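Local structure of ferredoxin-NADP reductase (Neisseria gonorrhoeae, 5UFA) at residues Thr34-Arg39 against Ala74-Tyr79; Ser67-Glu72 against Pro134-Leu139; Val124-Gly129 against Asn152-Val157; Val157-Glu162 against Thr191-Asn196. The protein probably shuttles electrons between NADPH and ferredoxin or flavodoxin through a bound FAD, as in other ferredoxin-NADP reductases. One frame throughout, in Å; residues are numbered along the deposited sequence.

Contact 1. Residues Thr34-Arg39 against Ala74-Tyr79; sequences TFAISR and ADTLEY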
# COMPACT_ATOMS: atom_id res chain seq x y z
N THR A 34 3.41 11.28 6.67
CA THR A 34 4.36 10.81 5.68
C THR A 34 5.70 11.44 6.00
O THR A 34 5.77 12.44 6.72
CB THR A 34 3.93 11.15 4.24
OG1 THR A 34 3.66 12.55 4.11
CG2 THR A 34 2.70 10.34 3.83
N PHE A 35 6.78 10.81 5.54
CA PHE A 35 8.10 11.38 5.75
C PHE A 35 9.05 10.79 4.71
O PHE A 35 8.77 9.74 4.14
CB PHE A 35 8.61 11.13 7.18
CG PHE A 35 8.75 9.68 7.54
CD1 PHE A 35 7.70 8.98 8.08
CD2 PHE A 35 9.96 9.01 7.34
CE1 PHE A 35 7.85 7.64 8.42
CE2 PHE A 35 10.11 7.68 7.68
CZ PHE A 35 9.06 7.00 8.22
N ALA A 36 10.19 11.45 4.52
CA ALA A 36 11.16 11.02 3.52
C ALA A 36 12.55 10.94 4.13
O ALA A 36 12.91 11.75 4.99
CB ALA A 36 11.21 11.96 2.30
N ILE A 37 13.33 9.96 3.67
CA ILE A 37 14.69 9.75 4.16
C ILE A 37 15.65 9.74 2.97
O ILE A 37 15.26 9.45 1.84
CB ILE A 37 14.83 8.44 4.98
CG1 ILE A 37 14.82 7.21 4.09
CG2 ILE A 37 13.70 8.33 5.97
CD1 ILE A 37 15.09 5.93 4.83
N SER A 38 16.90 10.12 3.24
CA SER A 38 17.94 10.09 2.22
C SER A 38 18.13 8.67 1.73
O SER A 38 18.02 7.71 2.49
CB SER A 38 19.27 10.62 2.77
OG SER A 38 19.68 9.93 3.93
N ARG A 39 18.42 8.55 0.44
CA ARG A 39 18.49 7.25 -0.23
C ARG A 39 19.90 6.93 -0.68
O ARG A 39 20.42 7.59 -1.59
CB ARG A 39 17.52 7.23 -1.41
CG ARG A 39 17.59 5.94 -2.22
CD ARG A 39 16.57 5.88 -3.34
NE ARG A 39 16.63 4.57 -3.97
CZ ARG A 39 15.84 4.15 -4.94
NH1 ARG A 39 14.89 4.93 -5.44
NH2 ARG A 39 16.00 2.94 -5.42
N ALA A 74 12.78 7.51 -7.93
CA ALA A 74 12.92 8.72 -7.15
C ALA A 74 14.24 8.70 -6.37
O ALA A 74 14.81 7.64 -6.10
CB ALA A 74 11.74 8.90 -6.19
N ASP A 75 14.71 9.90 -6.01
CA ASP A 75 16.00 10.10 -5.35
C ASP A 75 15.93 10.15 -3.84
O ASP A 75 16.97 10.30 -3.19
CB ASP A 75 16.67 11.38 -5.88
CG ASP A 75 16.94 11.29 -7.37
OD1 ASP A 75 17.14 10.17 -7.85
OD2 ASP A 75 16.95 12.32 -8.07
N THR A 76 14.74 10.05 -3.25
CA THR A 76 14.60 9.89 -1.81
C THR A 76 13.77 8.64 -1.55
O THR A 76 13.26 8.02 -2.48
CB THR A 76 13.95 11.14 -1.16
OG1 THR A 76 12.65 11.37 -1.70
CG2 THR A 76 14.79 12.35 -1.41
N LEU A 77 13.61 8.28 -0.29
CA LEU A 77 12.72 7.19 0.07
C LEU A 77 11.62 7.75 0.95
O LEU A 77 11.90 8.44 1.94
CB LEU A 77 13.46 6.04 0.78
CG LEU A 77 14.52 5.27 -0.01
CD1 LEU A 77 15.42 4.48 0.95
CD2 LEU A 77 13.94 4.35 -1.12
N GLU A 78 10.38 7.47 0.59
CA GLU A 78 9.22 8.07 1.23
C GLU A 78 8.41 6.97 1.90
O GLU A 78 8.36 5.84 1.39
CB GLU A 78 8.38 8.81 0.18
CG GLU A 78 7.32 9.70 0.74
CD GLU A 78 6.65 10.56 -0.32
OE1 GLU A 78 5.46 10.93 -0.09
OE2 GLU A 78 7.31 10.87 -1.36
N TYR A 79 7.82 7.27 3.06
CA TYR A 79 7.03 6.29 3.81
C TYR A 79 5.77 6.93 4.40
O TYR A 79 5.68 8.15 4.55
CB TYR A 79 7.82 5.65 4.94
CG TYR A 79 9.07 5.00 4.45
CD1 TYR A 79 10.26 5.71 4.39
CD2 TYR A 79 9.06 3.68 4.03
CE1 TYR A 79 11.42 5.13 3.95
CE2 TYR A 79 10.24 3.07 3.57
CZ TYR A 79 11.42 3.82 3.54
OH TYR A 79 12.59 3.27 3.10
O HOH W 1 3.38 13.33 1.20
O HOH W 2 18.32 11.10 -0.97

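Contact 2. Residues Ser67-Glu72 against Pro134-Leu139; sequences SVVSAE and PFLSIL. With FAD (flavin-adenine dinucleotide), chain D.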
# COMPACT_ATOMS: atom_id res chain seq x y z
N SER A 67 6.25 -0.09 3.91
CA SER A 67 6.26 -0.16 2.45
C SER A 67 6.75 1.14 1.85
O SER A 67 6.33 2.22 2.26
CB SER A 67 4.85 -0.43 1.91
OG SER A 67 4.35 -1.67 2.32
N VAL A 68 7.60 1.05 0.83
CA VAL A 68 8.06 2.27 0.19
C VAL A 68 6.92 2.87 -0.62
O VAL A 68 6.33 2.22 -1.49
CB VAL A 68 9.29 2.02 -0.71
CG1 VAL A 68 9.73 3.35 -1.37
CG2 VAL A 68 10.43 1.43 0.09
N VAL A 69 6.62 4.13 -0.34
CA VAL A 69 5.56 4.83 -1.05
C VAL A 69 6.04 5.46 -2.36
O VAL A 69 5.27 5.52 -3.32
CB VAL A 69 4.98 5.87 -0.09
CG1 VAL A 69 4.26 7.00 -0.84
CG2 VAL A 69 4.08 5.16 0.86
N SER A 70 7.29 5.92 -2.41
CA SER A 70 7.86 6.67 -3.52
C SER A 70 8.27 5.74 -4.66
O SER A 70 8.34 4.51 -4.51
CB SER A 70 9.09 7.45 -3.05
OG SER A 70 9.95 6.67 -2.23
N ALA A 71 8.57 6.33 -5.81
CA ALA A 71 8.84 5.56 -7.01
C ALA A 71 10.23 4.94 -6.96
O ALA A 71 11.15 5.46 -6.33
CB ALA A 71 8.71 6.44 -8.25
N GLU A 72 10.39 3.81 -7.66
CA GLU A 72 11.72 3.22 -7.81
C GLU A 72 12.76 4.21 -8.32
O GLU A 72 13.93 4.15 -7.93
CB GLU A 72 11.67 2.08 -8.80
CG GLU A 72 11.23 0.82 -8.24
CD GLU A 72 11.26 -0.23 -9.29
OE1 GLU A 72 10.30 -1.02 -9.31
OE2 GLU A 72 12.22 -0.24 -10.10
N PRO A 134 2.26 0.45 -0.50
CA PRO A 134 2.96 -0.22 -1.62
C PRO A 134 2.29 0.04 -2.95
O PRO A 134 2.98 0.11 -3.98
CB PRO A 134 2.91 -1.70 -1.24
CG PRO A 134 1.75 -1.81 -0.30
CD PRO A 134 1.67 -0.52 0.43
N PHE A 135 0.98 0.19 -2.97
CA PHE A 135 0.31 0.38 -4.24
C PHE A 135 0.66 1.74 -4.84
O PHE A 135 0.74 1.88 -6.06
CB PHE A 135 -1.20 0.19 -4.07
CG PHE A 135 -1.58 -1.19 -3.62
CD1 PHE A 135 -0.93 -2.30 -4.15
CD2 PHE A 135 -2.56 -1.40 -2.67
CE1 PHE A 135 -1.25 -3.58 -3.73
CE2 PHE A 135 -2.90 -2.68 -2.27
CZ PHE A 135 -2.23 -3.78 -2.80
N LEU A 136 0.92 2.75 -3.99
CA LEU A 136 1.36 4.05 -4.51
C LEU A 136 2.67 3.91 -5.25
O LEU A 136 2.87 4.55 -6.29
CB LEU A 136 1.53 5.05 -3.37
CG LEU A 136 0.27 5.40 -2.62
CD1 LEU A 136 0.63 6.27 -1.41
CD2 LEU A 136 -0.70 6.09 -3.58
N SER A 137 3.59 3.10 -4.74
CA SER A 137 4.83 2.89 -5.48
C SER A 137 4.59 2.06 -6.74
O SER A 137 5.17 2.34 -7.80
CB SER A 137 5.87 2.23 -4.59
OG SER A 137 7.05 1.99 -5.32
N ILE A 138 3.70 1.06 -6.65
CA ILE A 138 3.40 0.22 -7.81
C ILE A 138 2.82 1.07 -8.92
O ILE A 138 3.13 0.88 -10.11
CB ILE A 138 2.47 -0.94 -7.40
CG1 ILE A 138 3.29 -2.06 -6.78
CG2 ILE A 138 1.66 -1.46 -8.58
CD1 ILE A 138 2.53 -2.91 -5.79
N LEU A 139 2.01 2.06 -8.55
CA LEU A 139 1.38 2.95 -9.51
C LEU A 139 2.38 3.78 -10.32
O LEU A 139 1.99 4.37 -11.34
CB LEU A 139 0.40 3.88 -8.80
CG LEU A 139 -0.93 3.20 -8.53
CD1 LEU A 139 -1.84 4.10 -7.71
CD2 LEU A 139 -1.55 2.85 -9.86
PA FAD D . 3.53 -2.00 17.37
O1A FAD D . 4.01 -2.57 18.66
O2A FAD D . 4.53 -2.43 16.25
O5B FAD D . 2.04 -2.40 16.96
C5B FAD D . 1.00 -2.33 17.95
C4B FAD D . -0.31 -2.70 17.30
O4B FAD D . -0.80 -1.60 16.52
C3B FAD D . -0.23 -3.85 16.32
O3B FAD D . -0.24 -5.12 16.96
C2B FAD D . -1.47 -3.62 15.46
O2B FAD D . -2.62 -4.18 16.09
C1B FAD D . -1.49 -2.08 15.38
N9A FAD D . -0.86 -1.54 14.17
C8A FAD D . 0.48 -1.44 13.91
N7A FAD D . 0.77 -0.88 12.76
C5A FAD D . -0.48 -0.58 12.23
C6A FAD D . -0.86 0.07 11.04
N6A FAD D . -0.01 0.57 10.15
N1A FAD D . -2.19 0.24 10.82
C2A FAD D . -3.05 -0.22 11.73
N3A FAD D . -2.80 -0.84 12.88
C4A FAD D . -1.49 -0.99 13.08
N1 FAD D . 3.01 0.47 9.30
C2 FAD D . 2.69 1.64 8.69
O2 FAD D . 2.12 2.55 9.31
N3 FAD D . 2.98 1.82 7.35
C4 FAD D . 3.54 0.88 6.50
O4 FAD D . 3.77 1.15 5.32
C4X FAD D . 3.81 -0.40 7.16
N5 FAD D . 4.20 -1.40 6.42
C5X FAD D . 4.35 -2.64 7.03
C6 FAD D . 4.76 -3.72 6.25
C7 FAD D . 4.97 -4.97 6.83
C7M FAD D . 5.47 -6.11 5.98
C8 FAD D . 4.75 -5.15 8.20
C8M FAD D . 5.02 -6.49 8.86
C9 FAD D . 4.32 -4.07 8.97
C9A FAD D . 4.12 -2.82 8.40
N10 FAD D . 3.70 -1.72 9.15
C10 FAD D . 3.53 -0.50 8.56
C1' FAD D . 3.71 -1.83 10.61
C2' FAD D . 4.95 -1.20 11.23
O2' FAD D . 6.09 -2.02 10.97
C3' FAD D . 4.75 -0.99 12.73
O3' FAD D . 4.08 -2.14 13.25
C4' FAD D . 3.97 0.29 13.06
O4' FAD D . 4.74 1.42 12.64
C5' FAD D . 3.61 0.43 14.53
O5' FAD D . 4.80 0.19 15.30
P FAD D . 4.72 0.56 16.86
O1P FAD D . 4.38 1.98 17.16
O2P FAD D . 6.03 0.19 17.51
O3P FAD D . 3.59 -0.41 17.44
O HOH W 3 7.96 2.84 -8.74

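Contact 3. Residues Val124-Gly129 against Asn152-Val157; sequences VMLCTG and NLIHSV. With NAP (NADP nicotinamide-adenine-dinucleotide phosphate), chain E.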
# COMPACT_ATOMS: atom_id res chain seq x y z
N VAL A 124 -6.81 -4.92 -9.87
CA VAL A 124 -7.56 -4.33 -8.76
C VAL A 124 -6.73 -4.47 -7.49
O VAL A 124 -6.46 -5.59 -7.05
CB VAL A 124 -8.94 -4.99 -8.58
CG1 VAL A 124 -9.71 -4.37 -7.37
CG2 VAL A 124 -9.75 -4.91 -9.86
N MET A 125 -6.33 -3.35 -6.92
CA MET A 125 -5.60 -3.32 -5.66
C MET A 125 -6.55 -2.94 -4.52
O MET A 125 -7.20 -1.89 -4.58
CB MET A 125 -4.42 -2.34 -5.74
CG MET A 125 -3.41 -2.69 -6.84
SD MET A 125 -2.27 -1.36 -7.29
CE MET A 125 -3.36 -0.10 -7.92
N LEU A 126 -6.65 -3.80 -3.50
CA LEU A 126 -7.55 -3.61 -2.36
C LEU A 126 -6.73 -3.43 -1.08
O LEU A 126 -5.93 -4.30 -0.71
CB LEU A 126 -8.49 -4.81 -2.22
CG LEU A 126 -9.28 -5.22 -3.47
CD1 LEU A 126 -9.83 -6.62 -3.33
CD2 LEU A 126 -10.42 -4.23 -3.71
N CYS A 127 -6.94 -2.31 -0.39
CA CYS A 127 -6.17 -2.02 0.81
C CYS A 127 -7.01 -1.32 1.88
O CYS A 127 -8.08 -0.75 1.62
CB CYS A 127 -4.96 -1.16 0.45
SG CYS A 127 -5.39 0.28 -0.50
N THR A 128 -6.49 -1.38 3.11
CA THR A 128 -7.04 -0.66 4.25
C THR A 128 -5.94 0.19 4.87
O THR A 128 -4.78 -0.23 4.94
CB THR A 128 -7.58 -1.60 5.33
OG1 THR A 128 -6.48 -2.25 5.98
CG2 THR A 128 -8.51 -2.63 4.74
N GLY A 129 -6.32 1.40 5.30
CA GLY A 129 -5.42 2.21 6.11
C GLY A 129 -4.11 2.45 5.40
O GLY A 129 -4.08 2.90 4.25
N ASN A 152 -6.90 -0.35 -10.96
CA ASN A 152 -7.92 0.12 -10.02
C ASN A 152 -7.40 0.06 -8.59
O ASN A 152 -6.72 -0.91 -8.21
CB ASN A 152 -9.21 -0.72 -10.13
CG ASN A 152 -9.70 -0.83 -11.56
OD1 ASN A 152 -10.53 -0.03 -12.01
ND2 ASN A 152 -9.18 -1.80 -12.28
N LEU A 153 -7.69 1.09 -7.81
CA LEU A 153 -7.23 1.14 -6.43
C LEU A 153 -8.42 1.47 -5.55
O LEU A 153 -9.00 2.56 -5.67
CB LEU A 153 -6.08 2.14 -6.25
CG LEU A 153 -5.53 2.42 -4.83
CD1 LEU A 153 -5.07 1.15 -4.14
CD2 LEU A 153 -4.37 3.38 -4.89
N ILE A 154 -8.78 0.52 -4.69
CA ILE A 154 -9.84 0.67 -3.69
C ILE A 154 -9.20 0.73 -2.31
O ILE A 154 -8.52 -0.21 -1.88
CB ILE A 154 -10.88 -0.45 -3.79
CG1 ILE A 154 -11.73 -0.28 -5.07
CG2 ILE A 154 -11.78 -0.47 -2.57
CD1 ILE A 154 -11.34 -1.15 -6.20
N HIS A 155 -9.43 1.85 -1.62
CA HIS A 155 -8.78 2.18 -0.35
C HIS A 155 -9.84 2.33 0.74
O HIS A 155 -10.70 3.20 0.64
CB HIS A 155 -8.00 3.48 -0.49
CG HIS A 155 -7.17 3.82 0.71
ND1 HIS A 155 -6.87 5.11 1.08
CD2 HIS A 155 -6.55 3.02 1.62
CE1 HIS A 155 -6.11 5.10 2.16
NE2 HIS A 155 -5.90 3.84 2.51
N SER A 156 -9.76 1.50 1.78
CA SER A 156 -10.75 1.52 2.86
C SER A 156 -10.15 2.15 4.10
O SER A 156 -9.11 1.69 4.61
CB SER A 156 -11.25 0.11 3.18
OG SER A 156 -12.23 0.17 4.21
N VAL A 157 -10.80 3.21 4.60
CA VAL A 157 -10.47 3.85 5.87
C VAL A 157 -11.78 4.13 6.59
O VAL A 157 -12.87 4.07 6.01
CB VAL A 157 -9.67 5.15 5.68
CG1 VAL A 157 -8.35 4.89 4.99
CG2 VAL A 157 -10.51 6.14 4.90
PA NAP E . -7.80 -0.34 10.63
O1A NAP E . -7.28 -1.57 10.01
O2A NAP E . -8.39 -0.63 12.03
O5B NAP E . -8.95 0.33 9.70
C5B NAP E . -8.71 0.68 8.33
C4B NAP E . -9.84 0.11 7.52
O4B NAP E . -9.83 -1.34 7.57
C3B NAP E . -11.24 0.53 7.96
O3B NAP E . -12.01 0.79 6.79
C2B NAP E . -11.77 -0.74 8.64
O2B NAP E . -13.20 -0.87 8.72
C1B NAP E . -11.16 -1.78 7.72
N9A NAP E . -11.19 -3.13 8.28
C8A NAP E . -10.83 -3.50 9.55
N7A NAP E . -10.99 -4.78 9.79
C5A NAP E . -11.49 -5.28 8.60
C6A NAP E . -11.92 -6.57 8.22
N6A NAP E . -11.90 -7.63 9.03
N1A NAP E . -12.42 -6.72 6.98
C2A NAP E . -12.49 -5.66 6.18
N3A NAP E . -12.11 -4.40 6.42
C4A NAP E . -11.62 -4.28 7.66
O3 NAP E . -6.60 0.69 10.75
PN NAP E . -6.56 2.20 11.26
O1N NAP E . -5.51 2.96 10.54
O2N NAP E . -7.94 2.72 11.26
O5D NAP E . -6.02 1.95 12.74
C5D NAP E . -5.49 3.02 13.55
C4D NAP E . -5.42 2.58 14.99
O4D NAP E . -6.75 2.47 15.55
C3D NAP E . -4.77 1.22 15.24
O3D NAP E . -4.15 1.21 16.52
C2D NAP E . -5.97 0.28 15.27
O2D NAP E . -5.70 -0.96 15.92
C1D NAP E . -6.97 1.16 16.01
N1N NAP E . -8.42 0.79 15.72
C2N NAP E . -8.98 1.44 14.68
C3N NAP E . -10.27 1.16 14.29
C7N NAP E . -10.85 1.80 13.07
O7N NAP E . -12.01 1.58 12.77
N7N NAP E . -10.07 2.62 12.37
C4N NAP E . -10.98 0.20 15.01
C5N NAP E . -10.39 -0.45 16.07
C6N NAP E . -9.10 -0.14 16.42
P2B NAP E . -13.98 -0.40 10.06
O1X NAP E . -13.81 1.09 10.19
O2X NAP E . -15.42 -0.89 9.86
O3X NAP E . -13.36 -1.11 11.27

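Contact 4. Residues Val157-Glu162 against Thr191-Asn196; sequences VSFPEE and TTRAAN. With NAP (NADP nicotinamide-adenine-dinucleotide phosphate), chain E.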
# COMPACT_ATOMS: atom_id res chain seq x y z
N VAL A 157 -10.80 3.21 4.60
CA VAL A 157 -10.47 3.85 5.87
C VAL A 157 -11.78 4.13 6.59
O VAL A 157 -12.87 4.07 6.01
CB VAL A 157 -9.67 5.15 5.68
CG1 VAL A 157 -8.35 4.89 4.99
CG2 VAL A 157 -10.51 6.14 4.90
N SER A 158 -11.68 4.48 7.87
CA SER A 158 -12.91 4.71 8.63
C SER A 158 -13.54 6.06 8.32
O SER A 158 -14.78 6.15 8.24
CB SER A 158 -12.63 4.59 10.13
OG SER A 158 -12.40 3.23 10.46
N PHE A 159 -12.75 7.11 8.16
CA PHE A 159 -13.29 8.45 7.97
C PHE A 159 -12.57 9.15 6.84
O PHE A 159 -11.37 8.92 6.63
CB PHE A 159 -13.19 9.28 9.26
CG PHE A 159 -14.01 8.75 10.39
CD1 PHE A 159 -13.48 7.83 11.29
CD2 PHE A 159 -15.33 9.15 10.57
CE1 PHE A 159 -14.24 7.34 12.33
CE2 PHE A 159 -16.11 8.66 11.63
CZ PHE A 159 -15.56 7.75 12.51
N PRO A 160 -13.27 10.03 6.10
CA PRO A 160 -12.66 10.65 4.90
C PRO A 160 -11.41 11.48 5.17
O PRO A 160 -10.60 11.67 4.25
CB PRO A 160 -13.80 11.52 4.34
CG PRO A 160 -14.75 11.71 5.48
CD PRO A 160 -14.66 10.47 6.31
N GLU A 161 -11.24 12.02 6.38
CA GLU A 161 -10.01 12.73 6.73
C GLU A 161 -8.78 11.84 6.68
O GLU A 161 -7.67 12.36 6.68
CB GLU A 161 -10.10 13.35 8.12
CG GLU A 161 -11.10 14.46 8.22
CD GLU A 161 -12.49 13.95 8.50
OE1 GLU A 161 -13.38 14.79 8.75
OE2 GLU A 161 -12.69 12.71 8.42
N GLU A 162 -8.96 10.53 6.70
CA GLU A 162 -7.85 9.61 6.62
C GLU A 162 -7.47 9.27 5.19
O GLU A 162 -6.43 8.64 4.97
CB GLU A 162 -8.17 8.32 7.40
CG GLU A 162 -8.56 8.59 8.87
CD GLU A 162 -8.90 7.32 9.67
OE1 GLU A 162 -9.90 6.64 9.32
OE2 GLU A 162 -8.19 7.04 10.67
N THR A 191 -15.09 4.65 2.86
CA THR A 191 -15.09 5.11 4.24
C THR A 191 -16.13 4.32 5.01
O THR A 191 -17.32 4.36 4.67
CB THR A 191 -15.33 6.62 4.35
OG1 THR A 191 -16.53 6.99 3.66
CG2 THR A 191 -14.16 7.40 3.78
N THR A 192 -15.69 3.59 6.03
CA THR A 192 -16.53 2.58 6.67
C THR A 192 -17.39 3.12 7.81
O THR A 192 -18.37 2.45 8.18
CB THR A 192 -15.67 1.44 7.20
OG1 THR A 192 -14.59 1.99 7.98
CG2 THR A 192 -15.08 0.68 6.02
N ARG A 193 -17.03 4.27 8.40
CA ARG A 193 -17.75 4.83 9.53
C ARG A 193 -18.31 6.23 9.30
O ARG A 193 -18.81 6.83 10.25
CB ARG A 193 -16.84 4.85 10.76
CG ARG A 193 -16.39 3.49 11.09
CD ARG A 193 -15.64 3.40 12.37
NE ARG A 193 -15.59 2.01 12.75
CZ ARG A 193 -14.75 1.49 13.62
NH1 ARG A 193 -13.79 2.24 14.13
NH2 ARG A 193 -14.82 0.21 13.90
N ALA A 194 -18.21 6.77 8.09
CA ALA A 194 -18.87 8.02 7.75
C ALA A 194 -19.02 8.08 6.24
O ALA A 194 -18.28 7.43 5.49
CB ALA A 194 -18.11 9.24 8.27
N ALA A 195 -19.96 8.90 5.79
CA ALA A 195 -20.21 9.09 4.37
C ALA A 195 -19.01 9.76 3.71
O ALA A 195 -18.28 10.54 4.33
CB ALA A 195 -21.46 9.93 4.16
N ASN A 196 -18.80 9.42 2.44
CA ASN A 196 -17.88 10.13 1.58
C ASN A 196 -18.61 10.27 0.25
O ASN A 196 -19.31 9.34 -0.19
CB ASN A 196 -16.50 9.42 1.42
CG ASN A 196 -16.49 8.32 0.34
OD1 ASN A 196 -16.34 8.59 -0.85
ND2 ASN A 196 -16.59 7.06 0.77
PA NAP E . -7.80 -0.34 10.63
O1A NAP E . -7.28 -1.57 10.01
O2A NAP E . -8.39 -0.63 12.03
O5B NAP E . -8.95 0.33 9.70
C5B NAP E . -8.71 0.68 8.33
C4B NAP E . -9.84 0.11 7.52
O4B NAP E . -9.83 -1.34 7.57
C3B NAP E . -11.24 0.53 7.96
O3B NAP E . -12.01 0.79 6.79
C2B NAP E . -11.77 -0.74 8.64
O2B NAP E . -13.20 -0.87 8.72
C1B NAP E . -11.16 -1.78 7.72
N9A NAP E . -11.19 -3.13 8.28
C8A NAP E . -10.83 -3.50 9.55
N7A NAP E . -10.99 -4.78 9.79
C5A NAP E . -11.49 -5.28 8.60
C6A NAP E . -11.92 -6.57 8.22
N6A NAP E . -11.90 -7.63 9.03
N1A NAP E . -12.42 -6.72 6.98
C2A NAP E . -12.49 -5.66 6.18
N3A NAP E . -12.11 -4.40 6.42
C4A NAP E . -11.62 -4.28 7.66
O3 NAP E . -6.60 0.69 10.75
PN NAP E . -6.56 2.20 11.26
O1N NAP E . -5.51 2.96 10.54
O2N NAP E . -7.94 2.72 11.26
O5D NAP E . -6.02 1.95 12.74
C5D NAP E . -5.49 3.02 13.55
C4D NAP E . -5.42 2.58 14.99
O4D NAP E . -6.75 2.47 15.55
C3D NAP E . -4.77 1.22 15.24
O3D NAP E . -4.15 1.21 16.52
C2D NAP E . -5.97 0.28 15.27
O2D NAP E . -5.70 -0.96 15.92
C1D NAP E . -6.97 1.16 16.01
N1N NAP E . -8.42 0.79 15.72
C2N NAP E . -8.98 1.44 14.68
C3N NAP E . -10.27 1.16 14.29
C7N NAP E . -10.85 1.80 13.07
O7N NAP E . -12.01 1.58 12.77
N7N NAP E . -10.07 2.62 12.37
C4N NAP E . -10.98 0.20 15.01
C5N NAP E . -10.39 -0.45 16.07
C6N NAP E . -9.10 -0.14 16.42
P2B NAP E . -13.98 -0.40 10.06
O1X NAP E . -13.81 1.09 10.19
O2X NAP E . -15.42 -0.89 9.86
O3X NAP E . -13.36 -1.11 11.27

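Contact 1. Residues Thr34-Arg39 against Ala74-Tyr79
With its CG set between the backbone N and the carbonyl carbon (chi1 61°), the ring of Phe35 is swung across the strand pair until one face meets Tyr79, whose own ring takes the other course, CG beside its backbone N (chi1 -57°). Tyr79 CB lies over that Phe35 face, 4.1 Å from the ring centroid, a CH-pi contact displaced toward the rim; the two ring planes are inclined by 33°, neither stacked nor edge-to-face. Ile37 CD1 then reaches the edge of the Tyr79 ring, 3.9 Å from Tyr79 CE1, while Ile37 CG1 rests against Leu77 CB. These side chains share the face of the antiparallel sheet that packs inside the FAD-binding barrel, against Leu53 and Leu104. Two hydrogen-bonded pairs, Phe35 with Tyr79 and Ile37 with Leu77, fix the register; the Ile37 N to Leu77 O bond is 2.7 Å long. Farther along, the extended Arg39 chain crosses Leu77 at about a right angle, and Leu77 CD2 covers one face of its guanidinium. At the edge of that group Arg39 NH1 makes a weak bond to Ala74 O, while NH2 is held by the carbonyl of Tyr43. A water 2.9 Å from Arg39 N, from which it accepts, donates to Asp75 O.

Contact 2. Residues Ser67-Glu72 against Pro134-Leu139
The seam between the flavin domain and the nucleotide domain is crossed here, where the loop leaving strand 60-67 runs over helix 133-138. Ser67 CB and OG both press on the proline ring of Pro134, each 3.5 Å from Pro134 CD. One turn along, Ser137 takes over: its OG stands opposite its own backbone N (chi1 178°), which carries the hydroxyl out toward the loop, where it donates to Ser70 O at 2.9 Å. That donor approaches tilted 35° from the carbonyl plane. Ser137 CB also lies close to a second carbonyl, 3.1 Å from Val68 O. Such a two-domain layout, an FAD-binding barrel beside a parallel alpha/beta nucleotide domain, is that of the ferredoxin-NADP reductase family, and the loop begins at the flavin itself: Ser67 N donates to FAD O4 at 3.1 Å and more weakly to FAD N5. Thus the residue that touches Pro134 through its side chain also meets the isoalloxazine through its backbone. Val69 and Leu136 run alongside each other, with Val69 CG1 3.7 Å from Leu136 CD1. Farther along, a water accepts from Glu72 N and donates to Ser137 O, while the Glu72 carboxylate is bonded to Ala47 N.

Contact 3. Residues Val124-Gly129 against Asn152-Val157
His155 reaches forward, past its strand partner Cys127, to Gly129 at the end of the neighbouring strand. Its CB and CG lie alongside Cys127 SG, each 4.1 Å from the sulfur; CD2 comes closer, 3.7 Å from Cys127 SG, which stands oblique to the ring. At the tip, His155 NE2 donates to Gly129 O over 2.7 Å. The acceptor lies close to the ring plane, and the donor meets a lone pair in the carbonyl plane (C=O...N 136°), so this bond should fix the rotation of the imidazole. With CG anti to the backbone N (chi1 -173°), the ring leans toward that carbonyl. Gly129, with a positive phi of 57°, is also held through its N, bonded to Ser156 O. Behind this turn the strands run parallel in a ladder from Met125 N to Ser156 N. On the opposite face from His155, Ser156 OG lies 2.7 Å from NAP O3B in a hydrogen bond, and Thr128 CB packs 3.2 Å from NAP O4B. The pair thus forms part of the central parallel sheet of the nucleotide domain: helix 133-138 covers the Met125, Cys127 and Leu153 side, helix 213-218 lies against Leu126 and Ile154, and strand 227-233 continues the sheet beyond Val124-Thr128.

Contact 4. Residues Val157-Glu162 against Thr191-Asn196
Thr192 and Ser158 meet the 2'-phosphate of NADP together, at the C-terminal ends of parallel strands 150-157 and 184-191, the usual edge for nucleotide binding in such alpha/beta domains. The tight part is backbone: Thr192 N donates to Val157 O and Arg193 N to Ser158 O, each 2.9 Å long, the second landing on a carbonyl lone pair. This holds the two loops together beside the cofactor. Thr192 OG1, tucked over its own main chain at chi1 50°, donates to NAP O1X at 2.5 Å and accepts from NAP O3B, gripping both phosphate and ribose. Ser158 OG lies 2.6 Å from the same NAP O1X. The Arg193 guanidinium comes over this phosphate oxygen with one face, a position suited to balancing its charge, although its fit to the nicotinamide amide is doubtful in the model.

Toward solvent the contact is looser and largely apolar. Phe159, an exposed ring, receives Arg193 CB over one face, 4.0 Å from its centroid, and Ala194 CB obliquely. Its backbone N is tied to Glu162 OE1. Pro160 flanks Thr191 CG2, which approaches Pro160 N to 3.6 Å. On the buried side, Thr191-Asn196 is braced from within: Thr191 OG1 donates to Ala194 O and accepts from Asn196 ND2 at 2.9 Å, nearly in the amide plane.

Overall arrangement
Contact 1 belongs to the antiparallel sheet of the FAD-binding part, contact 3 to the parallel sheet of the nucleotide-binding part and contact 4 to the loops at its C-terminal edge, and contact 2 spans the two parts. Contacts 1 and 2 have centres about 11 Å apart and touch through Arg39 with Glu72 and Glu78 with Ser70; in contacts 2 and 3, about 14 Å apart between centres, Phe135 packs on Met125 and Cys127. Contacts 3 and 4 share Val157 and both touch NADP, whereas contacts 1 and 4 stand about 27 Å apart between centres. Along the chain, contact 1 closes before contacts 3 and 4 open, while the segments of contact 2 alternate with those of contacts 1 and 3; contact 2 joins the two domains beside the flavin.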